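Local coordinates for protein threonine phosphate decarboxylase-like enzyme (Sulfurospirillum multivorans, PDB 6OUX) that decarboxylates L-serine O-phosphate to ethanolamine O-phosphate with the help of pyridoxal phosphate, supplying a building block for norcobamide biosynthesis, at residues S82-L87 / F271-N276; P99-I104 / M258-I263; D61-E66 / N276-Y281; R204-E209 / I237-L242. All blocks are in the same frame, centred on the assembly; numbering follows the deposited sequence.

In the fold
The four contacts close in the reverse of the order in which they open, like shells. From the N terminus, contact 3 opens at residues 61-66, contact 1 at 82-87, contact 2 at 99-104 and contact 4 at 204-209. Contact 4 closes first, at 237-242, as neighbouring strands in the middle of the large sheet. Contact 2 follows at 258-263, at the edge of that sheet, then contact 1 at 271-276 and contact 3 at 276-281, sharing Asn276. None of the loops cross. The outer pair ties the early helices to helix 277-286 and the loop before it, where both contacts also touch the second subunit.

Contact 1. Residues S82-L87 / F271-N276; sequences SQQRSL and FLWNIN
The carbonyl oxygen of Gln83 receives two backbone N-H groups, Ser86 N at 3.0 Å and Leu87 N at 3.2 Å, and this first turn of helix 84-95 turns Leu87 toward Ile275. There CD1 of Leu87 meets CG2 of Ile275 at 3.9 Å, the two branched chains passing at a slant. The same CG2 methyl also lies against the backbone oxygen of Ser82, 3.8 Å from Ser82 O. Residues 271-276 form the irregular link between helices 260-266 and 277-286 in the large domain of a class-II aminotransferase-like enzyme, and here they run past the N-terminal end of helix 84-95. Further along, the amide of Gln84 comes up to the CD1-NE1 edge of the Trp273 indole, the two planes 66° apart. CG of Gln84 is anti to the backbone N (chi1 -179°), and a bend at chi2 swings the amide to that edge. On the more exposed flank, Gln83 crosses the loosely ordered Phe271 ring at roughly a right angle. Two polar groups look elsewhere: Ser82 OG hydrogen-bonds Glu280, and Arg85 forms a salt bridge with Asp264. Trp273 and Asn274 pack on Arg252 of the second subunit.

Contact 2. Residues P99-I104 / M258-I263; sequences PENIFI and MDSRKI
Asn101 holds Met258 by both ends of its backbone. Its own carbonyl oxygen, Asn101 O, takes the N-H of Met258 at 3.0 Å, with the donor in the carbonyl plane. Its side chain does the rest: Asn101 ND2 gives a short, nearly straight bond to Met258 O (2.8 Å, 170° at the hydrogen). That acceptor lies in the amide plane of Asn101, whereas the donor is tilted 31° from the carbonyl plane of Met258.

Ile263, in the first turn of helix 260-266, supplies much of the apolar part of the contact. With CG1 anti to its carbonyl carbon and the chain extended beyond, its CD1 methyl sits 3.3 Å from Glu100 O and against the carbonyl carbon of Asn101, where the peptide to Ile102 begins, while CG1 rests on CB of Phe103. Ser260 closes over the same Glu100 carbonyl, its CB 3.2 Å from Glu100 O.

The Met258 side chain sets out away from the facing segment, but a bend at chi3 (103°) brings its methyl back, so that CE touches CB of Phe103 at 3.7 Å. Phe103 and Met258 lie side by side, pointing the same way, and both pack on helix 108-116. Just past Met258, Asp259 is the N-cap of helix 260-266, its OD2 accepting from Lys262 N at 2.9 Å.

Phe103 is also backbone-bonded to Ala256, so the contact lies just beyond the end of strand 254-257, where it parts from edge strand 102-105. Strand 254-257 is antiparallel to both its neighbours, as is usual in the seven-stranded sheet of fold-type I pyridoxal phosphate enzymes.

Contact 3. Residues D61-E66 / N276-Y281; sequences DYIDRE and NGIGEY
Tyr281 reaches across to helix 53-68 and gives its hydroxyl hydrogen to Glu66, with OH and OE1 only 2.6 Å apart. The carboxylate stands almost perpendicular to the phenol ring (89° between planes). OE1 lies at the ring edge, near the ring plane, and the hydroxyl meets it from above the carboxylate plane. Tyr281 OH also comes within 3.7 Å of CB of Tyr62.

The apolar part of the contact is carried by Ile63. Its CG1 touches Tyr281 CE2 at 3.8 Å, the two side chains crossing at a slant, and its CD1 methyl meets CD1 of Ile278 at 4.2 Å. The axes of helix segments 61-66 and 277-281 come no closer than 12.5 Å, at an angle of 106°, so the helices meet through their side chains and not backbone to backbone. Tyr281, with CG anti to the backbone N (chi1 169°), is directed at helix 53-68.

Behind this first shell, the other oxygen of Glu66, OE2, is engaged in a salt bridge with Arg288, which would help to fix the rotation of the carboxylate. Arg65 pairs with Asp61 and sets NH2 over the centre of the Tyr62 ring. At the other helix, Asn276 is the N-cap, its OD1 accepting from Gly279 N at 2.9 Å.

The Tyr62 ring goes on to meet Phe291 of helix 289-314 edge-to-face, and Ile63 packs on Tyr73 of the second subunit, which places the junction between helices 53-68, 277-286 and 289-314 beside the dimer interface.

Contact 4. Residues R204-E209 / I237-L242; sequences RIIIDE and IIVKSL
Ile206 drops into the hollow between Ile237 and Val239 of the neighbouring strand: its CG1 lies 4.2 Å from CB of Ile237, and its CG2 methyl 4.0 Å from CG2 of Val239. Ile237 in turn sits between Ile206 and the aliphatic start of Arg204, all three chains pointing the same way, on the face where helix 108-116 covers Ile237 and Val239. On the reverse face, Ile238 is the bump. Its CD1 methyl lies against CB of Ile207 at 4.0 Å, while its other branch, CG2, meets Glu209 OE2 at 3.5 Å. Backbone bonds link the strands in the parallel pattern, from Ile237 N to Ile205 O (2.8 Å) through to Glu209 N and Val239 O. With helix 227-232 between them, strands 204-208 and 236-241 form a beta-alpha-beta unit in the central sheet of the aminotransferase fold. Just after strand 204-208, Glu209 lays its carboxylate beside the Lys240 chain, OE2 being 3.4 Å from CD. Glu209 OE1 hydrogen-bonds Ser226, whereas Lys240 NZ goes to Asp245 in a salt bridge. The Asp208 side chain, hydrogen-bonded to Ser210, ends about 6 Å from that of Asn181, a probable binding residue for O-phospho-L-serine.

Contact 1. Residues S82-L87 / F271-N276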
loop_
_atom_site.group_PDB
_atom_site.type_symbol
_atom_site.label_atom_id
_atom_site.label_comp_id
_atom_site.label_asym_id
_atom_site.label_seq_id
_atom_site.Cartn_x
_atom_site.Cartn_y
_atom_site.Cartn_z
ATOM N N SER A 82 13.139 -1.878 -2.499
ATOM C CA SER A 82 13.850 -2.026 -1.219
ATOM C C SER A 82 12.910 -2.280 -0.095
ATOM O O SER A 82 11.745 -1.864 -0.137
ATOM C CB SER A 82 14.651 -0.764 -0.949
ATOM O OG SER A 82 15.507 -0.465 -2.051
ATOM N N GLN A 83 13.430 -2.982 0.913
ATOM C CA GLN A 83 12.693 -3.402 2.071
ATOM C C GLN A 83 12.777 -2.333 3.164
ATOM O O GLN A 83 13.561 -1.380 3.052
ATOM C CB GLN A 83 13.222 -4.742 2.614
ATOM C CG GLN A 83 13.456 -5.872 1.600
ATOM C CD GLN A 83 12.357 -6.017 0.553
ATOM O OE1 GLN A 83 12.597 -5.834 -0.643
ATOM N NE2 GLN A 83 11.148 -6.360 0.995
ATOM N N GLN A 84 11.937 -2.499 4.183
ATOM C CA GLN A 84 11.755 -1.528 5.261
ATOM C C GLN A 84 13.061 -0.982 5.851
ATOM O O GLN A 84 13.265 0.255 5.900
ATOM C CB GLN A 84 10.824 -2.102 6.338
ATOM C CG GLN A 84 10.542 -1.179 7.505
ATOM C CD GLN A 84 9.389 -0.200 7.307
ATOM O OE1 GLN A 84 8.476 -0.367 6.438
ATOM N NE2 GLN A 84 9.389 0.816 8.145
ATOM N N ARG A 85 13.977 -1.872 6.253
ATOM C CA ARG A 85 15.274 -1.426 6.835
ATOM C C ARG A 85 16.087 -0.484 5.936
ATOM O O ARG A 85 16.819 0.439 6.421
ATOM C CB ARG A 85 16.155 -2.637 7.254
ATOM C CG ARG A 85 15.584 -3.543 8.351
ATOM C CD ARG A 85 15.405 -2.793 9.675
ATOM N NE ARG A 85 14.795 -3.574 10.760
ATOM C CZ ARG A 85 14.359 -3.057 11.915
ATOM N NH1 ARG A 85 14.431 -1.755 12.137
ATOM N NH2 ARG A 85 13.782 -3.835 12.834
ATOM N N SER A 86 16.009 -0.696 4.617
ATOM C CA SER A 86 16.769 0.137 3.744
ATOM C C SER A 86 16.082 1.514 3.656
ATOM O O SER A 86 16.773 2.527 3.573
ATOM C CB SER A 86 17.057 -0.554 2.387
ATOM O OG SER A 86 17.021 0.350 1.315
ATOM N N LEU A 87 14.748 1.543 3.724
ATOM C CA LEU A 87 13.944 2.778 3.679
ATOM C C LEU A 87 14.112 3.623 4.957
ATOM O O LEU A 87 14.290 4.843 4.899
ATOM C CB LEU A 87 12.465 2.431 3.504
ATOM C CG LEU A 87 12.121 1.692 2.210
ATOM C CD1 LEU A 87 10.684 1.228 2.224
ATOM C CD2 LEU A 87 12.465 2.566 1.024
ATOM N N PHE A 271 6.186 -8.539 7.262
ATOM C CA PHE A 271 6.166 -7.942 5.916
ATOM C C PHE A 271 4.723 -7.982 5.384
ATOM O O PHE A 271 4.394 -8.602 4.364
ATOM C CB PHE A 271 7.184 -8.613 4.966
ATOM C CG PHE A 271 7.572 -7.760 3.771
ATOM C CD1 PHE A 271 8.151 -6.499 3.951
ATOM C CD2 PHE A 271 7.380 -8.222 2.467
ATOM C CE1 PHE A 271 8.514 -5.718 2.863
ATOM C CE2 PHE A 271 7.741 -7.442 1.376
ATOM C CZ PHE A 271 8.301 -6.188 1.577
ATOM N N LEU A 272 3.871 -7.298 6.138
ATOM C CA LEU A 272 2.498 -7.001 5.759
ATOM C C LEU A 272 2.536 -5.827 4.748
ATOM O O LEU A 272 1.549 -5.570 4.045
ATOM C CB LEU A 272 1.689 -6.695 7.037
ATOM C CG LEU A 272 0.338 -5.959 7.114
ATOM C CD1 LEU A 272 -0.647 -6.308 6.008
ATOM C CD2 LEU A 272 -0.290 -6.215 8.488
ATOM N N TRP A 273 3.707 -5.179 4.636
ATOM C CA TRP A 273 3.877 -3.939 3.868
ATOM C C TRP A 273 5.137 -3.879 2.987
ATOM O O TRP A 273 6.263 -4.124 3.436
ATOM C CB TRP A 273 3.897 -2.748 4.823
ATOM C CG TRP A 273 4.557 -1.530 4.248
ATOM C CD1 TRP A 273 5.792 -1.022 4.575
ATOM C CD2 TRP A 273 4.023 -0.664 3.248
ATOM N NE1 TRP A 273 6.052 0.108 3.841
ATOM C CE2 TRP A 273 4.983 0.357 3.019
ATOM C CE3 TRP A 273 2.827 -0.644 2.531
ATOM C CZ2 TRP A 273 4.777 1.387 2.090
ATOM C CZ3 TRP A 273 2.629 0.364 1.611
ATOM C CH2 TRP A 273 3.598 1.375 1.402
ATOM N N ASN A 274 4.917 -3.468 1.746
ATOM C CA ASN A 274 5.956 -3.231 0.805
ATOM C C ASN A 274 5.660 -1.888 0.109
ATOM O O ASN A 274 4.505 -1.582 -0.238
ATOM C CB ASN A 274 5.968 -4.392 -0.179
ATOM C CG ASN A 274 6.934 -4.186 -1.315
ATOM O OD1 ASN A 274 7.991 -3.567 -1.131
ATOM N ND2 ASN A 274 6.574 -4.693 -2.512
ATOM N N ILE A 275 6.693 -1.066 -0.044
ATOM C CA ILE A 275 6.580 0.138 -0.859
ATOM C C ILE A 275 6.533 -0.293 -2.333
ATOM O O ILE A 275 6.881 -1.409 -2.666
ATOM C CB ILE A 275 7.757 1.087 -0.583
ATOM C CG1 ILE A 275 7.421 2.504 -1.035
ATOM C CG2 ILE A 275 9.051 0.578 -1.239
ATOM C CD1 ILE A 275 8.430 3.502 -0.498
ATOM N N ASN A 276 6.076 0.566 -3.226
ATOM C CA ASN A 276 6.104 0.211 -4.646
ATOM C C ASN A 276 7.280 0.944 -5.247
ATOM O O ASN A 276 7.862 1.800 -4.576
ATOM C CB ASN A 276 4.781 0.520 -5.366
ATOM C CG ASN A 276 4.228 1.922 -5.084
ATOM O OD1 ASN A 276 4.929 2.791 -4.657
ATOM N ND2 ASN A 276 2.920 2.129 -5.342
#

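Contact 2. Residues P99-I104 / M258-I263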
loop_
_atom_site.group_PDB
_atom_site.type_symbol
_atom_site.label_atom_id
_atom_site.label_comp_id
_atom_site.label_asym_id
_atom_site.label_seq_id
_atom_site.Cartn_x
_atom_site.Cartn_y
_atom_site.Cartn_z
ATOM N N PRO A 99 17.608 5.309 12.542
ATOM C CA PRO A 99 16.727 4.614 11.560
ATOM C C PRO A 99 15.682 3.678 12.140
ATOM O O PRO A 99 14.542 3.564 11.611
ATOM C CB PRO A 99 17.717 3.784 10.682
ATOM C CG PRO A 99 19.056 3.956 11.277
ATOM C CD PRO A 99 19.042 5.114 12.235
ATOM N N GLU A 100 16.053 2.992 13.212
ATOM C CA GLU A 100 15.164 1.989 13.828
ATOM C C GLU A 100 13.986 2.677 14.570
ATOM O O GLU A 100 13.086 2.019 15.013
ATOM C CB GLU A 100 15.947 1.062 14.805
ATOM C CG GLU A 100 17.154 0.240 14.238
ATOM C CD GLU A 100 18.304 1.030 13.676
ATOM O OE1 GLU A 100 18.623 2.164 14.178
ATOM O OE2 GLU A 100 18.924 0.541 12.691
ATOM N N ASN A 101 14.042 3.990 14.775
ATOM C CA ASN A 101 12.880 4.760 15.298
ATOM C C ASN A 101 11.858 5.227 14.192
ATOM O O ASN A 101 10.821 5.801 14.516
ATOM C CB ASN A 101 13.339 6.014 16.077
ATOM C CG ASN A 101 13.924 5.696 17.425
ATOM O OD1 ASN A 101 15.068 5.955 17.711
ATOM N ND2 ASN A 101 13.148 5.144 18.244
ATOM N N ILE A 102 12.126 4.924 12.921
ATOM C CA ILE A 102 11.263 5.290 11.772
ATOM C C ILE A 102 10.441 4.104 11.256
ATOM O O ILE A 102 11.015 3.076 10.998
ATOM C CB ILE A 102 12.088 5.843 10.601
ATOM C CG1 ILE A 102 13.017 6.944 11.080
ATOM C CG2 ILE A 102 11.143 6.368 9.498
ATOM C CD1 ILE A 102 14.036 7.485 10.078
ATOM N N PHE A 103 9.112 4.266 11.172
ATOM C CA PHE A 103 8.210 3.341 10.551
ATOM C C PHE A 103 7.677 4.001 9.240
ATOM O O PHE A 103 7.120 5.129 9.257
ATOM C CB PHE A 103 7.063 2.941 11.522
ATOM C CG PHE A 103 6.077 2.001 10.914
ATOM C CD1 PHE A 103 5.022 2.484 10.130
ATOM C CD2 PHE A 103 6.221 0.614 11.047
ATOM C CE1 PHE A 103 4.126 1.638 9.523
ATOM C CE2 PHE A 103 5.292 -0.253 10.460
ATOM C CZ PHE A 103 4.240 0.247 9.715
ATOM N N ILE A 104 7.792 3.283 8.135
ATOM C CA ILE A 104 7.348 3.772 6.807
ATOM C C ILE A 104 6.108 2.976 6.390
ATOM O O ILE A 104 6.159 1.749 6.389
ATOM C CB ILE A 104 8.386 3.551 5.691
ATOM C CG1 ILE A 104 9.830 3.904 6.106
ATOM C CG2 ILE A 104 7.903 4.265 4.414
ATOM C CD1 ILE A 104 10.144 5.352 6.094
ATOM N N MET A 258 8.682 6.482 16.452
ATOM C CA MET A 258 8.184 5.792 17.610
ATOM C C MET A 258 9.260 4.908 18.217
ATOM O O MET A 258 10.372 4.797 17.710
ATOM C CB MET A 258 6.897 5.007 17.284
ATOM C CG MET A 258 7.001 3.892 16.261
ATOM S SD MET A 258 5.406 3.009 15.895
ATOM C CE MET A 258 4.993 3.636 14.480
ATOM N N ASP A 259 8.907 4.298 19.327
ATOM C CA ASP A 259 9.818 3.419 20.073
ATOM C C ASP A 259 10.389 2.337 19.143
ATOM O O ASP A 259 9.636 1.692 18.444
ATOM C CB ASP A 259 9.021 2.781 21.235
ATOM C CG ASP A 259 9.855 1.836 22.027
ATOM O OD1 ASP A 259 10.704 2.312 22.850
ATOM O OD2 ASP A 259 9.745 0.628 21.766
ATOM N N SER A 260 11.707 2.169 19.102
ATOM C CA SER A 260 12.315 1.227 18.167
ATOM C C SER A 260 12.002 -0.224 18.482
ATOM O O SER A 260 11.875 -1.058 17.547
ATOM C CB SER A 260 13.831 1.446 18.031
ATOM O OG SER A 260 14.433 1.277 19.274
ATOM N N ARG A 261 11.842 -0.532 19.771
ATOM C CA ARG A 261 11.421 -1.876 20.200
ATOM C C ARG A 261 10.057 -2.255 19.583
ATOM O O ARG A 261 9.870 -3.352 19.034
ATOM C CB ARG A 261 11.254 -1.888 21.739
ATOM C CG ARG A 261 12.016 -2.949 22.494
ATOM C CD ARG A 261 13.522 -2.911 22.240
ATOM N NE ARG A 261 14.181 -1.602 22.393
ATOM C CZ ARG A 261 14.908 -1.190 23.446
ATOM N NH1 ARG A 261 15.034 -1.933 24.524
ATOM N NH2 ARG A 261 15.474 0.010 23.425
ATOM N N LYS A 262 9.095 -1.351 19.744
ATOM C CA LYS A 262 7.765 -1.480 19.165
ATOM C C LYS A 262 7.836 -1.621 17.615
ATOM O O LYS A 262 7.192 -2.495 17.022
ATOM C CB LYS A 262 6.977 -0.272 19.600
ATOM C CG LYS A 262 5.542 -0.170 19.136
ATOM C CD LYS A 262 4.994 1.172 19.634
ATOM C CE LYS A 262 3.623 1.545 19.053
ATOM N NZ LYS A 262 2.523 1.079 19.927
ATOM N N ILE A 263 8.605 -0.776 16.943
ATOM C CA ILE A 263 8.781 -0.977 15.471
ATOM C C ILE A 263 9.346 -2.376 15.168
ATOM O O ILE A 263 8.890 -3.036 14.210
ATOM C CB ILE A 263 9.664 0.087 14.847
ATOM C CG1 ILE A 263 8.942 1.447 14.875
ATOM C CG2 ILE A 263 10.057 -0.259 13.417
ATOM C CD1 ILE A 263 9.858 2.592 14.545
#

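Contact 3. Residues D61-E66 / N276-Y281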
loop_
_atom_site.group_PDB
_atom_site.type_symbol
_atom_site.label_atom_id
_atom_site.label_comp_id
_atom_site.label_asym_id
_atom_site.label_seq_id
_atom_site.Cartn_x
_atom_site.Cartn_y
_atom_site.Cartn_z
ATOM N N ASP A 61 8.148 17.058 -12.452
ATOM C CA ASP A 61 9.216 17.520 -13.314
ATOM C C ASP A 61 10.440 16.668 -13.100
ATOM O O ASP A 61 11.066 16.324 -14.071
ATOM C CB ASP A 61 9.526 18.999 -13.058
ATOM C CG ASP A 61 10.578 19.523 -13.959
ATOM O OD1 ASP A 61 10.348 19.583 -15.188
ATOM O OD2 ASP A 61 11.622 19.822 -13.436
ATOM N N TYR A 62 10.784 16.311 -11.852
ATOM C CA TYR A 62 11.833 15.370 -11.593
ATOM C C TYR A 62 11.551 13.976 -12.182
ATOM O O TYR A 62 12.458 13.319 -12.743
ATOM C CB TYR A 62 12.149 15.244 -10.100
ATOM C CG TYR A 62 13.072 16.280 -9.532
ATOM C CD1 TYR A 62 12.614 17.485 -9.007
ATOM C CD2 TYR A 62 14.405 16.036 -9.465
ATOM C CE1 TYR A 62 13.470 18.399 -8.458
ATOM C CE2 TYR A 62 15.270 16.939 -8.916
ATOM C CZ TYR A 62 14.799 18.112 -8.432
ATOM O OH TYR A 62 15.700 18.935 -7.904
ATOM N N ILE A 63 10.292 13.542 -12.094
ATOM C CA ILE A 63 9.898 12.284 -12.691
ATOM C C ILE A 63 10.107 12.320 -14.240
ATOM O O ILE A 63 10.696 11.419 -14.804
ATOM C CB ILE A 63 8.485 11.917 -12.296
ATOM C CG1 ILE A 63 8.446 11.632 -10.801
ATOM C CG2 ILE A 63 8.016 10.702 -13.085
ATOM C CD1 ILE A 63 7.051 11.366 -10.257
ATOM N N ASP A 64 9.611 13.366 -14.879
ATOM C CA ASP A 64 9.714 13.500 -16.292
ATOM C C ASP A 64 11.159 13.462 -16.700
ATOM O O ASP A 64 11.507 12.720 -17.625
ATOM C CB ASP A 64 9.082 14.809 -16.742
ATOM C CG ASP A 64 9.048 14.980 -18.250
ATOM O OD1 ASP A 64 9.109 13.994 -18.973
ATOM O OD2 ASP A 64 8.963 16.140 -18.720
ATOM N N ARG A 65 11.983 14.268 -16.026
ATOM C CA ARG A 65 13.376 14.446 -16.414
ATOM C C ARG A 65 14.206 13.220 -16.075
ATOM O O ARG A 65 15.052 12.817 -16.867
ATOM C CB ARG A 65 14.012 15.737 -15.844
ATOM C CG ARG A 65 13.446 17.070 -16.422
ATOM C CD ARG A 65 13.608 18.368 -15.520
ATOM N NE ARG A 65 14.787 18.070 -14.816
ATOM C CZ ARG A 65 15.022 17.897 -13.540
ATOM N NH1 ARG A 65 16.197 17.436 -13.329
ATOM N NH2 ARG A 65 14.262 18.277 -12.524
ATOM N N GLU A 66 13.967 12.632 -14.929
ATOM C CA GLU A 66 14.823 11.556 -14.429
ATOM C C GLU A 66 14.326 10.126 -14.726
ATOM O O GLU A 66 15.129 9.178 -14.711
ATOM C CB GLU A 66 15.082 11.674 -12.925
ATOM C CG GLU A 66 15.749 12.975 -12.495
ATOM C CD GLU A 66 16.146 12.993 -11.016
ATOM O OE1 GLU A 66 15.695 12.131 -10.259
ATOM O OE2 GLU A 66 16.877 13.916 -10.581
ATOM N N ASN A 276 6.076 0.566 -3.226
ATOM C CA ASN A 276 6.104 0.211 -4.646
ATOM C C ASN A 276 7.280 0.944 -5.247
ATOM O O ASN A 276 7.862 1.800 -4.576
ATOM C CB ASN A 276 4.781 0.520 -5.366
ATOM C CG ASN A 276 4.228 1.922 -5.084
ATOM O OD1 ASN A 276 4.929 2.791 -4.657
ATOM N ND2 ASN A 276 2.920 2.129 -5.342
ATOM N N GLY A 277 7.594 0.666 -6.508
ATOM C CA GLY A 277 8.742 1.307 -7.171
ATOM C C GLY A 277 8.664 2.822 -7.124
ATOM O O GLY A 277 9.644 3.515 -6.818
ATOM N N ILE A 278 7.540 3.360 -7.557
ATOM C CA ILE A 278 7.426 4.823 -7.714
ATOM C C ILE A 278 7.474 5.472 -6.342
ATOM O O ILE A 278 8.052 6.523 -6.223
ATOM C CB ILE A 278 6.185 5.264 -8.540
ATOM C CG1 ILE A 278 6.163 6.773 -8.844
ATOM C CG2 ILE A 278 4.890 4.910 -7.846
ATOM C CD1 ILE A 278 7.406 7.220 -9.604
ATOM N N GLY A 279 6.894 4.816 -5.328
ATOM C CA GLY A 279 6.944 5.248 -3.950
ATOM C C GLY A 279 8.363 5.409 -3.449
ATOM O O GLY A 279 8.704 6.453 -2.833
ATOM N N GLU A 280 9.165 4.369 -3.677
ATOM C CA GLU A 280 10.568 4.390 -3.327
ATOM C C GLU A 280 11.348 5.490 -3.998
ATOM O O GLU A 280 12.119 6.135 -3.320
ATOM C CB GLU A 280 11.244 3.069 -3.635
ATOM C CG GLU A 280 12.684 3.074 -3.231
ATOM C CD GLU A 280 13.349 1.719 -3.400
ATOM O OE1 GLU A 280 12.688 0.713 -3.768
ATOM O OE2 GLU A 280 14.563 1.692 -3.193
ATOM N N TYR A 281 11.191 5.659 -5.319
ATOM C CA TYR A 281 11.823 6.741 -6.053
ATOM C C TYR A 281 11.512 8.070 -5.317
ATOM O O TYR A 281 12.393 8.891 -5.071
ATOM C CB TYR A 281 11.287 6.842 -7.489
ATOM C CG TYR A 281 11.738 8.113 -8.156
ATOM C CD1 TYR A 281 13.035 8.209 -8.707
ATOM C CD2 TYR A 281 10.949 9.256 -8.154
ATOM C CE1 TYR A 281 13.501 9.397 -9.288
ATOM C CE2 TYR A 281 11.437 10.460 -8.707
ATOM C CZ TYR A 281 12.705 10.524 -9.261
ATOM O OH TYR A 281 13.185 11.697 -9.830
#

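Contact 4. Residues R204-E209 / I237-L242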
loop_
_atom_site.group_PDB
_atom_site.type_symbol
_atom_site.label_atom_id
_atom_site.label_comp_id
_atom_site.label_asym_id
_atom_site.label_seq_id
_atom_site.Cartn_x
_atom_site.Cartn_y
_atom_site.Cartn_z
ATOM N N ARG A 204 1.015 7.000 25.469
ATOM C CA ARG A 204 1.195 7.272 24.037
ATOM C C ARG A 204 0.512 8.559 23.685
ATOM O O ARG A 204 -0.708 8.660 23.855
ATOM C CB ARG A 204 0.585 6.117 23.181
ATOM C CG ARG A 204 1.409 4.810 23.182
ATOM C CD ARG A 204 0.579 3.673 22.638
ATOM N NE ARG A 204 -0.428 3.336 23.608
ATOM C CZ ARG A 204 -0.188 2.564 24.683
ATOM N NH1 ARG A 204 1.015 2.038 24.908
ATOM N NH2 ARG A 204 -1.153 2.317 25.556
ATOM N N ILE A 205 1.291 9.530 23.185
ATOM C CA ILE A 205 0.753 10.761 22.691
ATOM C C ILE A 205 1.146 10.807 21.214
ATOM O O ILE A 205 2.338 11.013 20.890
ATOM C CB ILE A 205 1.299 12.007 23.448
ATOM C CG1 ILE A 205 0.901 11.913 24.939
ATOM C CG2 ILE A 205 0.767 13.246 22.735
ATOM C CD1 ILE A 205 1.388 13.052 25.777
ATOM N N ILE A 206 0.145 10.557 20.372
ATOM C CA ILE A 206 0.284 10.465 18.937
ATOM C C ILE A 206 0.007 11.808 18.361
ATOM O O ILE A 206 -1.047 12.399 18.634
ATOM C CB ILE A 206 -0.723 9.487 18.314
ATOM C CG1 ILE A 206 -0.381 8.059 18.763
ATOM C CG2 ILE A 206 -0.697 9.630 16.801
ATOM C CD1 ILE A 206 -1.534 7.106 18.632
ATOM N N ILE A 207 0.968 12.337 17.614
ATOM C CA ILE A 207 0.811 13.672 17.031
ATOM C C ILE A 207 0.938 13.533 15.536
ATOM O O ILE A 207 2.039 13.231 15.014
ATOM C CB ILE A 207 1.892 14.668 17.540
ATOM C CG1 ILE A 207 1.912 14.722 19.067
ATOM C CG2 ILE A 207 1.619 16.026 16.943
ATOM C CD1 ILE A 207 3.006 15.556 19.729
ATOM N N ASP A 208 -0.161 13.796 14.847
ATOM C CA ASP A 208 -0.216 13.856 13.381
ATOM C C ASP A 208 0.144 15.274 12.900
ATOM O O ASP A 208 -0.679 16.227 12.990
ATOM C CB ASP A 208 -1.569 13.390 12.857
ATOM C CG ASP A 208 -1.655 13.400 11.345
ATOM O OD1 ASP A 208 -0.705 13.756 10.615
ATOM O OD2 ASP A 208 -2.749 13.039 10.877
ATOM N N GLU A 209 1.376 15.420 12.430
ATOM C CA GLU A 209 1.809 16.716 11.918
ATOM C C GLU A 209 1.794 16.789 10.402
ATOM O O GLU A 209 2.649 17.477 9.804
ATOM C CB GLU A 209 3.230 17.031 12.440
ATOM C CG GLU A 209 4.283 16.029 11.977
ATOM C CD GLU A 209 5.692 16.551 12.121
ATOM O OE1 GLU A 209 5.872 17.647 12.776
ATOM O OE2 GLU A 209 6.616 15.835 11.634
ATOM N N ILE A 237 4.708 9.883 19.872
ATOM C CA ILE A 237 4.746 9.292 18.546
ATOM C C ILE A 237 4.364 10.353 17.529
ATOM O O ILE A 237 3.307 11.005 17.672
ATOM C CB ILE A 237 3.805 8.113 18.437
ATOM C CG1 ILE A 237 4.298 6.974 19.316
ATOM C CG2 ILE A 237 3.706 7.600 17.009
ATOM C CD1 ILE A 237 3.267 5.937 19.669
ATOM N N ILE A 238 5.263 10.585 16.579
ATOM C CA ILE A 238 4.993 11.536 15.507
ATOM C C ILE A 238 4.532 10.781 14.288
ATOM O O ILE A 238 5.140 9.779 13.876
ATOM C CB ILE A 238 6.255 12.370 15.144
ATOM C CG1 ILE A 238 6.785 13.130 16.359
ATOM C CG2 ILE A 238 5.977 13.324 13.983
ATOM C CD1 ILE A 238 5.814 14.145 16.965
ATOM N N VAL A 239 3.456 11.256 13.666
ATOM C CA VAL A 239 3.033 10.664 12.414
ATOM C C VAL A 239 2.891 11.763 11.363
ATOM O O VAL A 239 2.409 12.850 11.682
ATOM C CB VAL A 239 1.643 9.959 12.581
ATOM C CG1 VAL A 239 1.249 9.343 11.287
ATOM C CG2 VAL A 239 1.660 8.880 13.619
ATOM N N LYS A 240 3.254 11.469 10.113
ATOM C CA LYS A 240 3.279 12.516 9.058
ATOM C C LYS A 240 3.110 11.891 7.680
ATOM O O LYS A 240 3.836 10.978 7.305
ATOM C CB LYS A 240 4.573 13.349 9.136
ATOM C CG LYS A 240 4.632 14.437 8.103
ATOM C CD LYS A 240 5.606 15.565 8.400
ATOM C CE LYS A 240 5.458 16.649 7.358
ATOM N NZ LYS A 240 5.786 16.055 6.034
ATOM N N SER A 241 2.142 12.418 6.934
ATOM C CA SER A 241 1.976 12.114 5.556
ATOM C C SER A 241 3.174 12.648 4.800
ATOM O O SER A 241 3.745 13.663 5.158
ATOM C CB SER A 241 0.671 12.689 5.042
ATOM O OG SER A 241 0.641 12.584 3.628
ATOM N N LEU A 242 3.605 11.923 3.794
ATOM C CA LEU A 242 4.487 12.519 2.770
ATOM C C LEU A 242 3.756 12.900 1.478
ATOM O O LEU A 242 4.377 13.499 0.604
ATOM C CB LEU A 242 5.653 11.593 2.456
ATOM C CG LEU A 242 6.601 11.335 3.619
ATOM C CD1 LEU A 242 7.533 10.180 3.258
ATOM C CD2 LEU A 242 7.402 12.598 3.938
#